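Local coordinates for protein HI_1472 (Haemophilus influenzae, PDB 3PSH) that binds molybdate and tungstate, but not sulfate or phosphate, in the periplasm and serves the MolBCA ABC transporter in low-affinity molybdate import, at residues A[239-244]-A[276-281]; A[272-277]-A[286-291]; A[36-41]-A[60-65]. All blocks are in the same frame, centred on the assembly; numbering follows the deposited sequence.

Contact 1: A[239-244]-A[276-281]; sequences LVQDRY and KAWGYP. With MOO (molybdate ion), chain B.
R243 lies flat on the indole of W278, guanidinium and ring centres 3.7 Å apart and their planes at 12°, a stacked cation-pi pair that forms one side of the molybdate pocket. Followed outward from CB, the arginine first sets CG between its own backbone N and carbonyl carbon (chi1 55°), where CG rests over the face of the Y244 ring; from there to NE the chain is extended. CD passes beside CZ2 and NE1 of W278. R243 NE and R243 NH2 both turn to Q241 OE1, each at 2.9 Å, gripping that one atom side-on within the guanidinium plane but from the same face of the amide. R243 CZ sits over the five-membered ring, 3.5 Å from W278 NE1. At the tip R243 NH1 donates to molybdate O4 at 2.9 Å and to the backbone O of Q51, while NH2 bridges molybdate O1 and O4. In-plane bonds to Q241 OE1, the molybdate at its edge and the indole over one face together hold the group's rotation. Q241, in the second shell, holds the arginine with OE1 and gives NE2 to A277 O (3.1 Å), approaching well above that carbonyl's plane. A water joins R243 N to W278 NE1. The oxyanion also receives G279 N on O1, nearly straight at 176°, and Y280 N on O3; Y196, H26 and Q27 complete its polar shell. The arginine rides on the turn 241-244 that leaves parallel strand 237-240, facing the loop between strand 268-270 and helix 283-297, with helix 26-34 adjoining the pocket.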
ATOM      1  N   LEU A 239       4.422  15.619   0.182  1.00 15.13           N
ATOM      2  CA  LEU A 239       3.904  14.634   1.121  1.00 13.63           C
ATOM      3  C   LEU A 239       5.025  13.638   1.386  1.00 11.71           C
ATOM      4  O   LEU A 239       5.890  13.409   0.499  1.00 15.82           O
ATOM      5  CB  LEU A 239       2.647  13.909   0.556  1.00 12.47           C
ATOM      6  CG  LEU A 239       1.490  14.966   0.258  1.00 14.64           C
ATOM      7  CD1 LEU A 239       0.409  14.245  -0.400  1.00 12.80           C
ATOM      8  CD2 LEU A 239       0.945  15.591   1.659  1.00 16.53           C
ATOM      9  N   VAL A 240       5.021  13.187   2.649  1.00 12.51           N
ATOM     10  CA  VAL A 240       5.967  12.173   3.104  1.00 13.98           C
ATOM     11  C   VAL A 240       5.153  11.035   3.739  1.00 13.18           C
ATOM     12  O   VAL A 240       4.197  11.236   4.440  1.00 14.83           O
ATOM     13  CB  VAL A 240       7.009  12.738   4.100  1.00 13.64           C
ATOM     14  CG1 VAL A 240       7.944  11.644   4.687  1.00 15.77           C
ATOM     15  CG2 VAL A 240       7.920  13.782   3.376  1.00 14.87           C
ATOM     16  N   GLN A 241       5.569   9.810   3.422  1.00 15.21           N
ATOM     17  CA  GLN A 241       4.908   8.625   3.996  1.00 14.13           C
ATOM     18  C   GLN A 241       5.240   8.505   5.459  1.00 14.99           C
ATOM     19  O   GLN A 241       6.441   8.688   5.786  1.00 14.69           O
ATOM     20  CB  GLN A 241       5.437   7.379   3.246  1.00 15.98           C
ATOM     21  CG  GLN A 241       4.947   7.367   1.753  1.00 11.22           C
ATOM     22  CD  GLN A 241       5.486   6.215   0.880  1.00 15.04           C
ATOM     23  OE1 GLN A 241       6.441   5.462   1.285  1.00 15.47           O
ATOM     24  NE2 GLN A 241       4.866   6.043  -0.295  1.00 13.67           N
ATOM     25  N   ASP A 242       4.250   8.111   6.277  1.00 14.66           N
ATOM     26  CA  ASP A 242       4.413   7.987   7.732  1.00 15.36           C
ATOM     27  C   ASP A 242       5.551   7.041   8.130  1.00 16.69           C
ATOM     28  O   ASP A 242       6.258   7.288   9.161  1.00 16.70           O
ATOM     29  CB  ASP A 242       3.135   7.484   8.393  1.00 16.11           C
ATOM     30  CG  ASP A 242       3.207   7.532   9.913  1.00 20.26           C
ATOM     31  OD1 ASP A 242       3.492   8.649  10.457  1.00 20.06           O
ATOM     32  OD2 ASP A 242       2.934   6.500  10.554  1.00 19.58           O
ATOM     33  N   ARG A 243       5.795   6.020   7.290  1.00 13.83           N
ATOM     34  CA  ARG A 243       6.922   5.073   7.641  1.00 13.87           C
ATOM     35  C   ARG A 243       8.323   5.651   7.475  1.00 15.95           C
ATOM     36  O   ARG A 243       9.285   5.004   7.906  1.00 16.50           O
ATOM     37  CB  ARG A 243       6.848   3.795   6.828  1.00 13.21           C
ATOM     38  CG  ARG A 243       6.812   4.072   5.285  1.00 15.84           C
ATOM     39  CD  ARG A 243       6.578   2.710   4.470  1.00 12.17           C
ATOM     40  NE  ARG A 243       6.490   3.114   3.040  1.00 13.68           N
ATOM     41  CZ  ARG A 243       6.204   2.246   2.025  1.00 15.92           C
ATOM     42  NH1 ARG A 243       6.092   0.927   2.351  1.00 17.24           N
ATOM     43  NH2 ARG A 243       6.129   2.624   0.743  1.00 15.39           N
ATOM     44  N   TYR A 244       8.430   6.829   6.810  1.00 15.66           N
ATOM     45  CA  TYR A 244       9.699   7.509   6.601  1.00 15.62           C
ATOM     46  C   TYR A 244       9.724   8.934   7.166  1.00 13.67           C
ATOM     47  O   TYR A 244      10.019   9.879   6.474  1.00 17.60           O
ATOM     48  CB  TYR A 244      10.011   7.508   5.133  1.00 14.71           C
ATOM     49  CG  TYR A 244      10.147   6.111   4.521  1.00 17.14           C
ATOM     50  CD1 TYR A 244      10.905   5.103   5.162  1.00 21.30           C
ATOM     51  CD2 TYR A 244       9.489   5.752   3.316  1.00 18.74           C
ATOM     52  CE1 TYR A 244      11.023   3.813   4.593  1.00 20.05           C
ATOM     53  CE2 TYR A 244       9.707   4.441   2.691  1.00 19.68           C
ATOM     54  CZ  TYR A 244      10.425   3.500   3.377  1.00 24.14           C
ATOM     55  OH  TYR A 244      10.624   2.205   2.871  1.00 21.85           O
ATOM     56  N   LYS A 276      -1.786   5.773   3.431  1.00 14.33           N
ATOM     57  CA  LYS A 276      -0.656   5.212   2.655  1.00 13.50           C
ATOM     58  C   LYS A 276      -0.672   5.579   1.161  1.00  9.65           C
ATOM     59  O   LYS A 276      -1.400   4.972   0.354  1.00 12.57           O
ATOM     60  CB  LYS A 276      -0.662   3.695   2.819  1.00 14.99           C
ATOM     61  CG  LYS A 276      -0.654   3.362   4.282  1.00 11.26           C
ATOM     62  CD  LYS A 276      -0.610   1.773   4.405  1.00 11.83           C
ATOM     63  CE  LYS A 276      -0.068   1.327   5.816  1.00 15.19           C
ATOM     64  NZ  LYS A 276      -1.105   1.629   6.834  1.00 11.73           N
ATOM     65  N   ALA A 277       0.109   6.600   0.821  1.00 11.55           N
ATOM     66  CA  ALA A 277       0.211   6.868  -0.624  1.00 11.02           C
ATOM     67  C   ALA A 277       1.297   6.038  -1.250  1.00 10.45           C
ATOM     68  O   ALA A 277       2.223   6.538  -1.843  1.00 12.12           O
ATOM     69  CB  ALA A 277       0.426   8.353  -0.906  1.00 13.31           C
ATOM     70  N   TRP A 278       1.002   4.748  -1.228  1.00 11.37           N
ATOM     71  CA  TRP A 278       2.050   3.781  -1.524  1.00 11.27           C
ATOM     72  C   TRP A 278       1.885   3.389  -3.005  1.00 12.50           C
ATOM     73  O   TRP A 278       0.936   3.740  -3.692  1.00 13.70           O
ATOM     74  CB  TRP A 278       1.749   2.525  -0.690  1.00 11.01           C
ATOM     75  CG  TRP A 278       2.163   2.630   0.701  1.00 12.89           C
ATOM     76  CD1 TRP A 278       2.688   3.794   1.371  1.00 11.60           C
ATOM     77  CD2 TRP A 278       2.158   1.578   1.661  1.00 14.20           C
ATOM     78  NE1 TRP A 278       2.984   3.461   2.678  1.00 14.76           N
ATOM     79  CE2 TRP A 278       2.714   2.101   2.858  1.00 14.86           C
ATOM     80  CE3 TRP A 278       1.825   0.194   1.601  1.00 12.45           C
ATOM     81  CZ2 TRP A 278       2.879   1.285   4.020  1.00 15.65           C
ATOM     82  CZ3 TRP A 278       2.060  -0.605   2.741  1.00 12.38           C
ATOM     83  CH2 TRP A 278       2.502  -0.046   3.941  1.00 13.75           C
ATOM     84  N   GLY A 279       2.854   2.653  -3.528  1.00 12.17           N
ATOM     85  CA  GLY A 279       2.696   2.227  -4.926  1.00 10.80           C
ATOM     86  C   GLY A 279       1.578   1.205  -5.108  1.00 10.76           C
ATOM     87  O   GLY A 279       1.047   1.079  -6.195  1.00 13.19           O
ATOM     88  N   TYR A 280       1.199   0.543  -4.027  1.00 12.09           N
ATOM     89  CA  TYR A 280       0.042  -0.403  -3.963  1.00 11.91           C
ATOM     90  C   TYR A 280      -1.128   0.201  -3.120  1.00 12.74           C
ATOM     91  O   TYR A 280      -0.859   0.710  -1.993  1.00 14.53           O
ATOM     92  CB  TYR A 280       0.471  -1.762  -3.261  1.00 11.37           C
ATOM     93  CG  TYR A 280       1.400  -2.618  -4.100  1.00 12.72           C
ATOM     94  CD1 TYR A 280       0.996  -3.885  -4.601  1.00 11.18           C
ATOM     95  CD2 TYR A 280       2.705  -2.192  -4.324  1.00 10.60           C
ATOM     96  CE1 TYR A 280       1.888  -4.689  -5.379  1.00 12.76           C
ATOM     97  CE2 TYR A 280       3.580  -2.951  -5.117  1.00 15.26           C
ATOM     98  CZ  TYR A 280       3.165  -4.213  -5.586  1.00 15.00           C
ATOM     99  OH  TYR A 280       4.104  -4.918  -6.368  1.00 16.72           O
ATOM    100  N   PRO A 281      -2.409  -0.076  -3.487  1.00 12.59           N
ATOM    101  CA  PRO A 281      -3.529   0.426  -2.725  1.00 13.12           C
ATOM    102  C   PRO A 281      -3.708  -0.451  -1.447  1.00 12.50           C
ATOM    103  O   PRO A 281      -3.565  -1.692  -1.523  1.00 14.80           O
ATOM    104  CB  PRO A 281      -4.680   0.192  -3.662  1.00 11.61           C
ATOM    105  CG  PRO A 281      -4.342  -1.164  -4.463  1.00 12.21           C
ATOM    106  CD  PRO A 281      -2.854  -0.873  -4.694  1.00 12.15           C
TER
HETATM  107 MO   MOO B   1       4.830   0.151  -1.805  1.00 33.20          MO
HETATM  108  O1  MOO B   1       5.048   1.817  -1.997  1.00 14.90           O
HETATM  109  O2  MOO B   1       5.662  -0.738  -3.023  1.00 20.52           O
HETATM  110  O3  MOO B   1       3.175  -0.227  -1.932  1.00 16.87           O
HETATM  111  O4  MOO B   1       5.240  -0.204  -0.196  1.00 14.46           O
HETATM  112  O   HOH W   1       3.395   4.863   5.433  1.00  6.37           O

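Contact 2: A[272-277]-A[286-291]; sequences PEYAKA and LALGEV
A275 and G289 bring their CA atoms within 3.6 Å, where the type I turn 272-275, followed by an inverse gamma turn centred on A275, presses on helix 283-297 at a wider pi-type turn, 286-289. At this closest point A275 CB rests 3.6 Å from G289 CA. The glycine presents bare backbone where a CB would run into A275 CA, which is what lets loop and helix come so near. Beside this backbone contact lies the aromatic one. Y274 has CG between its backbone N and carbonyl carbon (chi1 53°), which carries the ring over to the helix, and ring atom CD1 does the touching: Y274 CD1 lies 3.5 Å from L288 CB, which comes in obliquely, and 3.8 Å from G289 N, near the ring plane at its edge. CE1 follows along L288 CB and the L288 carbonyl oxygen. The leucine crosses the tyrosine at about a right angle; its CD1 reaches back to Y274 CB at 4.1 Å, so the inner end of the tyrosine is covered as well. P272 CB lies against one face of the ring, 3.5 Å above its plane, and Y323 meets Y274 edge-to-face. L307, V311 and Y315 of helix 307-319 add to the packing around this ring. Within the loop, K276 folds back so that NZ donates to E273 O at 3.0 Å and forms a salt bridge with E284 of helix 283-297. No hydrogen bond joins the two segments directly; their four touching residues are buried and held by close apolar fit, and a polar tie from the loop to helix 283-297 is the K276-E284 salt bridge.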
ATOM      1  N   PRO A 272      -0.628  10.617   7.712  1.00 13.63           N
ATOM      2  CA  PRO A 272      -0.839   9.728   8.800  1.00 13.13           C
ATOM      3  C   PRO A 272      -0.555   8.266   8.435  1.00 12.78           C
ATOM      4  O   PRO A 272      -0.543   7.821   7.242  1.00 13.95           O
ATOM      5  CB  PRO A 272      -2.346   9.747   9.036  1.00 14.22           C
ATOM      6  CG  PRO A 272      -2.704  11.215   8.638  1.00 13.07           C
ATOM      7  CD  PRO A 272      -1.781  11.529   7.489  1.00 13.55           C
ATOM      8  N   GLU A 273      -0.495   7.497   9.523  1.00 15.15           N
ATOM      9  CA  GLU A 273      -0.213   6.124   9.408  1.00 13.90           C
ATOM     10  C   GLU A 273      -1.129   5.369   8.380  1.00 14.52           C
ATOM     11  O   GLU A 273      -0.611   4.536   7.599  1.00 12.45           O
ATOM     12  CB  GLU A 273      -0.515   5.487  10.759  1.00 15.58           C
ATOM     13  CG  GLU A 273      -0.252   4.004  10.908  1.00 15.42           C
ATOM     14  CD  GLU A 273      -0.519   3.592  12.371  1.00 19.72           C
ATOM     15  OE1 GLU A 273      -1.728   3.462  12.791  1.00 15.50           O
ATOM     16  OE2 GLU A 273       0.547   3.410  13.058  1.00 21.86           O
ATOM     17  N   TYR A 274      -2.433   5.674   8.449  1.00 14.30           N
ATOM     18  CA  TYR A 274      -3.437   5.052   7.592  1.00 12.73           C
ATOM     19  C   TYR A 274      -3.415   5.535   6.161  1.00 11.56           C
ATOM     20  O   TYR A 274      -4.007   4.927   5.264  1.00 13.21           O
ATOM     21  CB  TYR A 274      -4.842   5.146   8.182  1.00 13.42           C
ATOM     22  CG  TYR A 274      -5.176   6.563   8.525  1.00 11.17           C
ATOM     23  CD1 TYR A 274      -5.564   7.415   7.526  1.00 11.20           C
ATOM     24  CD2 TYR A 274      -5.103   7.019   9.837  1.00 15.81           C
ATOM     25  CE1 TYR A 274      -5.921   8.751   7.818  1.00 13.14           C
ATOM     26  CE2 TYR A 274      -5.462   8.337  10.144  1.00 15.48           C
ATOM     27  CZ  TYR A 274      -5.817   9.193   9.113  1.00 16.54           C
ATOM     28  OH  TYR A 274      -6.194  10.512   9.283  1.00 17.27           O
ATOM     29  N   ALA A 275      -2.750   6.667   5.949  1.00 12.51           N
ATOM     30  CA  ALA A 275      -2.951   7.445   4.656  1.00 10.61           C
ATOM     31  C   ALA A 275      -1.845   7.082   3.758  1.00  9.96           C
ATOM     32  O   ALA A 275      -0.968   7.936   3.426  1.00 12.02           O
ATOM     33  CB  ALA A 275      -3.015   8.928   4.910  1.00 12.13           C
ATOM     34  N   LYS A 276      -1.786   5.773   3.431  1.00 14.33           N
ATOM     35  CA  LYS A 276      -0.656   5.212   2.655  1.00 13.50           C
ATOM     36  C   LYS A 276      -0.672   5.579   1.161  1.00  9.65           C
ATOM     37  O   LYS A 276      -1.400   4.972   0.354  1.00 12.57           O
ATOM     38  CB  LYS A 276      -0.662   3.695   2.819  1.00 14.99           C
ATOM     39  CG  LYS A 276      -0.654   3.362   4.282  1.00 11.26           C
ATOM     40  CD  LYS A 276      -0.610   1.773   4.405  1.00 11.83           C
ATOM     41  CE  LYS A 276      -0.068   1.327   5.816  1.00 15.19           C
ATOM     42  NZ  LYS A 276      -1.105   1.629   6.834  1.00 11.73           N
ATOM     43  N   ALA A 277       0.109   6.600   0.821  1.00 11.55           N
ATOM     44  CA  ALA A 277       0.211   6.868  -0.624  1.00 11.02           C
ATOM     45  C   ALA A 277       1.297   6.038  -1.250  1.00 10.45           C
ATOM     46  O   ALA A 277       2.223   6.538  -1.843  1.00 12.12           O
ATOM     47  CB  ALA A 277       0.426   8.353  -0.906  1.00 13.31           C
ATOM     48  N   LEU A 286      -7.535   4.037   0.958  1.00 11.59           N
ATOM     49  CA  LEU A 286      -8.804   4.542   0.280  1.00 11.78           C
ATOM     50  C   LEU A 286      -9.751   5.150   1.281  1.00 13.22           C
ATOM     51  O   LEU A 286     -10.120   6.356   1.208  1.00 15.86           O
ATOM     52  CB  LEU A 286      -9.544   3.396  -0.496  1.00 12.93           C
ATOM     53  CG  LEU A 286      -8.758   3.152  -1.814  1.00 14.46           C
ATOM     54  CD1 LEU A 286      -7.321   2.507  -1.778  1.00 12.79           C
ATOM     55  CD2 LEU A 286      -9.672   2.291  -2.755  1.00 11.73           C
ATOM     56  N   ALA A 287     -10.124   4.344   2.291  1.00 12.00           N
ATOM     57  CA  ALA A 287     -11.241   4.695   3.136  1.00 12.46           C
ATOM     58  C   ALA A 287     -10.935   5.997   3.969  1.00 15.23           C
ATOM     59  O   ALA A 287     -11.755   6.971   4.063  1.00 15.75           O
ATOM     60  CB  ALA A 287     -11.572   3.532   4.000  1.00 15.69           C
ATOM     61  N   LEU A 288      -9.765   6.001   4.586  1.00 13.21           N
ATOM     62  CA  LEU A 288      -9.384   7.063   5.470  1.00 15.06           C
ATOM     63  C   LEU A 288      -8.357   8.038   4.816  1.00 15.14           C
ATOM     64  O   LEU A 288      -8.388   9.279   5.023  1.00 15.54           O
ATOM     65  CB  LEU A 288      -8.800   6.416   6.787  1.00 15.43           C
ATOM     66  CG  LEU A 288      -9.679   5.328   7.437  1.00 14.86           C
ATOM     67  CD1 LEU A 288      -8.919   4.735   8.671  1.00 15.46           C
ATOM     68  CD2 LEU A 288     -11.031   5.907   7.909  1.00 16.26           C
ATOM     69  N   GLY A 289      -7.357   7.481   4.146  1.00 15.21           N
ATOM     70  CA  GLY A 289      -6.300   8.285   3.646  1.00 13.98           C
ATOM     71  C   GLY A 289      -6.800   9.334   2.642  1.00 14.70           C
ATOM     72  O   GLY A 289      -6.335  10.466   2.703  1.00 13.77           O
ATOM     73  N   GLU A 290      -7.596   8.933   1.651  1.00 13.39           N
ATOM     74  CA  GLU A 290      -8.046   9.892   0.639  1.00 12.42           C
ATOM     75  C   GLU A 290      -8.922  10.978   1.277  1.00 12.09           C
ATOM     76  O   GLU A 290      -8.845  12.151   0.911  1.00 13.69           O
ATOM     77  CB  GLU A 290      -8.854   9.190  -0.439  1.00 13.31           C
ATOM     78  CG  GLU A 290      -7.917   8.289  -1.252  1.00 12.22           C
ATOM     79  CD  GLU A 290      -8.644   7.521  -2.383  1.00 13.80           C
ATOM     80  OE1 GLU A 290      -9.878   7.645  -2.571  1.00 14.45           O
ATOM     81  OE2 GLU A 290      -7.924   6.657  -3.049  1.00 13.65           O
ATOM     82  N   VAL A 291      -9.655  10.611   2.317  1.00 14.30           N
ATOM     83  CA  VAL A 291     -10.525  11.610   3.035  1.00 14.35           C
ATOM     84  C   VAL A 291      -9.556  12.566   3.806  1.00 15.21           C
ATOM     85  O   VAL A 291      -9.717  13.814   3.724  1.00 13.44           O
ATOM     86  CB  VAL A 291     -11.567  10.956   3.981  1.00 13.67           C
ATOM     87  CG1 VAL A 291     -12.377  12.041   4.717  1.00 16.81           C
ATOM     88  CG2 VAL A 291     -12.516   9.995   3.173  1.00 14.62           C
TER

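Contact 3: A[36-41]-A[60-65]; sequences DATKQI and APELEN
T38 turns its hydroxyl and CB against the carboxylate end of E62, and this pair carries the contact between the 3-10 turn 38-40 and the 3-10 turn 61-63. T38 OG1 donates to E62 OE2 over a short 2.7 Å. The oxygen is met on its anti side, with the donor 25° out of the carboxylate plane. E62 reaches it by a bent chain: CG lies between the backbone N and the carbonyl carbon (chi1 66°), and chi2 of -81° folds the carboxylate toward T38; the two side chains cross at about a right angle. Besides the bond, E62 OE2 lies 3.4 Å from T38 CB and 3.5 Å from T38 CG2, so the same oxygen also packs against the threonine's CB and methyl. E62 CG comes alongside T38 OG1 at 3.6 Å. The threonine is buried and the glutamate exposed, which places the bond at the boundary of the protein surface. D36 OD1 stands 6.3 Å from E62 OE2, a like charge that may slightly raise the proton affinity of either acid; K39 NZ, in a long salt bridge with D36 OD1, would offset this in part. The contact is structural and lies away from the molybdate site. It joins the connection that follows helix 26-34, whose end is closed by a Schellman motif at D36, to the loop between helices 48-52 and 77-82. T38 and A60 both pack on V33 of helix 26-34, and just beyond T38 the chain enters strand 41-44, an outermost strand of its parallel sheet.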
ATOM      1  N   ASP A  36      -7.816 -10.260  10.688  1.00 14.15           N
ATOM      2  CA  ASP A  36      -7.635 -10.941  12.037  1.00 14.03           C
ATOM      3  C   ASP A  36      -7.144 -12.365  11.720  1.00 14.03           C
ATOM      4  O   ASP A  36      -7.622 -13.330  12.359  1.00 17.65           O
ATOM      5  CB  ASP A  36      -8.960 -11.122  12.845  1.00 16.11           C
ATOM      6  CG  ASP A  36      -8.727 -11.235  14.381  1.00 20.57           C
ATOM      7  OD1 ASP A  36      -7.577 -11.112  14.864  1.00 22.98           O
ATOM      8  OD2 ASP A  36      -9.752 -11.503  15.089  1.00 28.20           O
ATOM      9  N   ALA A  37      -6.130 -12.475  10.837  1.00 14.43           N
ATOM     10  CA  ALA A  37      -5.597 -13.797  10.369  1.00 15.05           C
ATOM     11  C   ALA A  37      -4.210 -14.122  10.914  1.00 13.33           C
ATOM     12  O   ALA A  37      -3.633 -15.171  10.575  1.00 12.87           O
ATOM     13  CB  ALA A  37      -5.567 -13.887   8.765  1.00 12.10           C
ATOM     14  N   THR A  38      -3.667 -13.316  11.831  1.00 15.03           N
ATOM     15  CA  THR A  38      -2.218 -13.534  12.174  1.00 16.95           C
ATOM     16  C   THR A  38      -1.879 -14.814  12.947  1.00 15.62           C
ATOM     17  O   THR A  38      -0.770 -15.236  12.958  1.00 16.72           O
ATOM     18  CB  THR A  38      -1.606 -12.357  12.928  1.00 17.75           C
ATOM     19  OG1 THR A  38      -2.316 -12.248  14.131  1.00 19.41           O
ATOM     20  CG2 THR A  38      -1.801 -11.047  12.105  1.00 18.38           C
ATOM     21  N   LYS A  39      -2.876 -15.420  13.568  1.00 17.68           N
ATOM     22  CA  LYS A  39      -2.614 -16.690  14.247  1.00 17.53           C
ATOM     23  C   LYS A  39      -2.337 -17.802  13.220  1.00 17.60           C
ATOM     24  O   LYS A  39      -1.876 -18.884  13.575  1.00 17.15           O
ATOM     25  CB  LYS A  39      -3.859 -17.115  14.921  1.00 17.29           C
ATOM     26  CG  LYS A  39      -4.160 -16.508  16.247  1.00 25.20           C
ATOM     27  CD  LYS A  39      -5.650 -16.789  16.476  1.00 37.18           C
ATOM     28  CE  LYS A  39      -6.314 -15.686  17.303  1.00 40.89           C
ATOM     29  NZ  LYS A  39      -6.841 -14.524  16.487  1.00 40.09           N
ATOM     30  N   GLN A  40      -2.735 -17.556  11.997  1.00 15.38           N
ATOM     31  CA  GLN A  40      -2.459 -18.485  10.863  1.00 14.72           C
ATOM     32  C   GLN A  40      -1.179 -18.198  10.109  1.00 14.96           C
ATOM     33  O   GLN A  40      -0.975 -18.735   9.053  1.00 15.38           O
ATOM     34  CB  GLN A  40      -3.658 -18.542   9.923  1.00 16.20           C
ATOM     35  CG  GLN A  40      -4.913 -19.001  10.640  1.00 13.17           C
ATOM     36  CD  GLN A  40      -6.151 -18.647   9.867  1.00 14.72           C
ATOM     37  OE1 GLN A  40      -6.514 -19.314   8.892  1.00 20.68           O
ATOM     38  NE2 GLN A  40      -6.748 -17.478  10.221  1.00 13.96           N
ATOM     39  N   ILE A  41      -0.341 -17.300  10.639  1.00 12.36           N
ATOM     40  CA  ILE A  41       0.934 -16.978   9.951  1.00 13.24           C
ATOM     41  C   ILE A  41       2.113 -17.348  10.863  1.00 12.30           C
ATOM     42  O   ILE A  41       2.033 -17.127  12.068  1.00 13.06           O
ATOM     43  CB  ILE A  41       0.952 -15.454   9.746  1.00 13.47           C
ATOM     44  CG1 ILE A  41      -0.130 -15.107   8.687  1.00 14.20           C
ATOM     45  CG2 ILE A  41       2.342 -14.932   9.265  1.00 13.78           C
ATOM     46  CD1 ILE A  41      -0.519 -13.559   8.697  1.00 15.30           C
ATOM     47  N   ALA A  60       0.107  -4.939  15.610  1.00 16.87           N
ATOM     48  CA  ALA A  60       0.276  -6.393  15.518  1.00 17.21           C
ATOM     49  C   ALA A  60       1.504  -6.857  16.339  1.00 18.03           C
ATOM     50  O   ALA A  60       2.553  -7.140  15.713  1.00 18.42           O
ATOM     51  CB  ALA A  60       0.325  -6.787  14.033  1.00 16.15           C
ATOM     52  N   PRO A  61       1.390  -6.818  17.720  1.00 18.66           N
ATOM     53  CA  PRO A  61       2.639  -7.115  18.494  1.00 18.39           C
ATOM     54  C   PRO A  61       3.152  -8.489  18.233  1.00 18.54           C
ATOM     55  O   PRO A  61       4.326  -8.785  18.472  1.00 18.94           O
ATOM     56  CB  PRO A  61       2.173  -7.085  19.959  1.00 20.66           C
ATOM     57  CG  PRO A  61       0.837  -6.555  20.003  1.00 22.60           C
ATOM     58  CD  PRO A  61       0.401  -6.152  18.597  1.00 17.97           C
ATOM     59  N   GLU A  62       2.253  -9.368  17.797  1.00 19.60           N
ATOM     60  CA  GLU A  62       2.667 -10.766  17.501  1.00 19.70           C
ATOM     61  C   GLU A  62       3.702 -10.878  16.354  1.00 20.16           C
ATOM     62  O   GLU A  62       4.404 -11.912  16.214  1.00 20.11           O
ATOM     63  CB  GLU A  62       1.417 -11.685  17.308  1.00 20.48           C
ATOM     64  CG  GLU A  62       0.560 -11.335  16.073  1.00 23.38           C
ATOM     65  CD  GLU A  62      -0.452 -10.122  16.237  1.00 20.81           C
ATOM     66  OE1 GLU A  62      -0.309  -9.317  17.193  1.00 21.44           O
ATOM     67  OE2 GLU A  62      -1.367  -9.988  15.370  1.00 21.59           O
ATOM     68  N   LEU A  63       3.878  -9.763  15.604  1.00 18.20           N
ATOM     69  CA  LEU A  63       4.879  -9.756  14.557  1.00 20.02           C
ATOM     70  C   LEU A  63       6.335  -9.766  15.101  1.00 19.30           C
ATOM     71  O   LEU A  63       7.238 -10.154  14.401  1.00 20.78           O
ATOM     72  CB  LEU A  63       4.659  -8.601  13.554  1.00 18.36           C
ATOM     73  CG  LEU A  63       3.320  -8.547  12.835  1.00 23.34           C
ATOM     74  CD1 LEU A  63       3.411  -7.364  11.796  1.00 21.77           C
ATOM     75  CD2 LEU A  63       3.058  -9.890  12.135  1.00 19.55           C
ATOM     76  N   GLU A  64       6.508  -9.313  16.317  1.00 21.76           N
ATOM     77  CA  GLU A  64       7.816  -9.075  16.906  1.00 23.62           C
ATOM     78  C   GLU A  64       8.673 -10.342  17.020  1.00 24.69           C
ATOM     79  O   GLU A  64       9.875 -10.290  16.789  1.00 28.00           O
ATOM     80  CB  GLU A  64       7.616  -8.464  18.271  1.00 23.01           C
ATOM     81  CG  GLU A  64       8.927  -7.900  18.901  1.00 29.67           C
ATOM     82  CD  GLU A  64       9.534  -6.763  18.083  1.00 32.29           C
ATOM     83  OE1 GLU A  64       9.011  -5.639  18.052  1.00 30.32           O
ATOM     84  OE2 GLU A  64      10.567  -7.008  17.499  1.00 32.02           O
ATOM     85  N   ASN A  65       8.029 -11.454  17.319  1.00 25.25           N
ATOM     86  CA  ASN A  65       8.757 -12.761  17.456  1.00 26.70           C
ATOM     87  C   ASN A  65       8.490 -13.698  16.280  1.00 25.21           C
ATOM     88  O   ASN A  65       8.816 -14.922  16.281  1.00 25.83           O
ATOM     89  CB  ASN A  65       8.344 -13.426  18.772  1.00 28.84           C
ATOM     90  CG  ASN A  65       8.772 -12.615  20.021  1.00 33.36           C
ATOM     91  OD1 ASN A  65       8.016 -12.545  20.982  1.00 40.39           O
ATOM     92  ND2 ASN A  65       9.961 -12.029  19.999  1.00 26.65           N
TER

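Contacts 1 and 2 are buried and share K276 and A277: one loop after strand 268-270 faces the oxyanion at one end and helix 283-297 at the other, and D242 packs on P272 and E273 between them. Contact 1 is polar and charged, with an arginine and backbone N-H groups turned to the oxyanion, whereas contact 2 is apolar packing without a hydrogen bond across it. Contact 3, about 22 Å from contact 1 between centres, belongs to the margin of the other parallel sheet, the one holding strand 41-44, and rests on a single hydroxyl-carboxylate bond near the surface. Its nearest atoms are about 9 Å from contact 2, without touching.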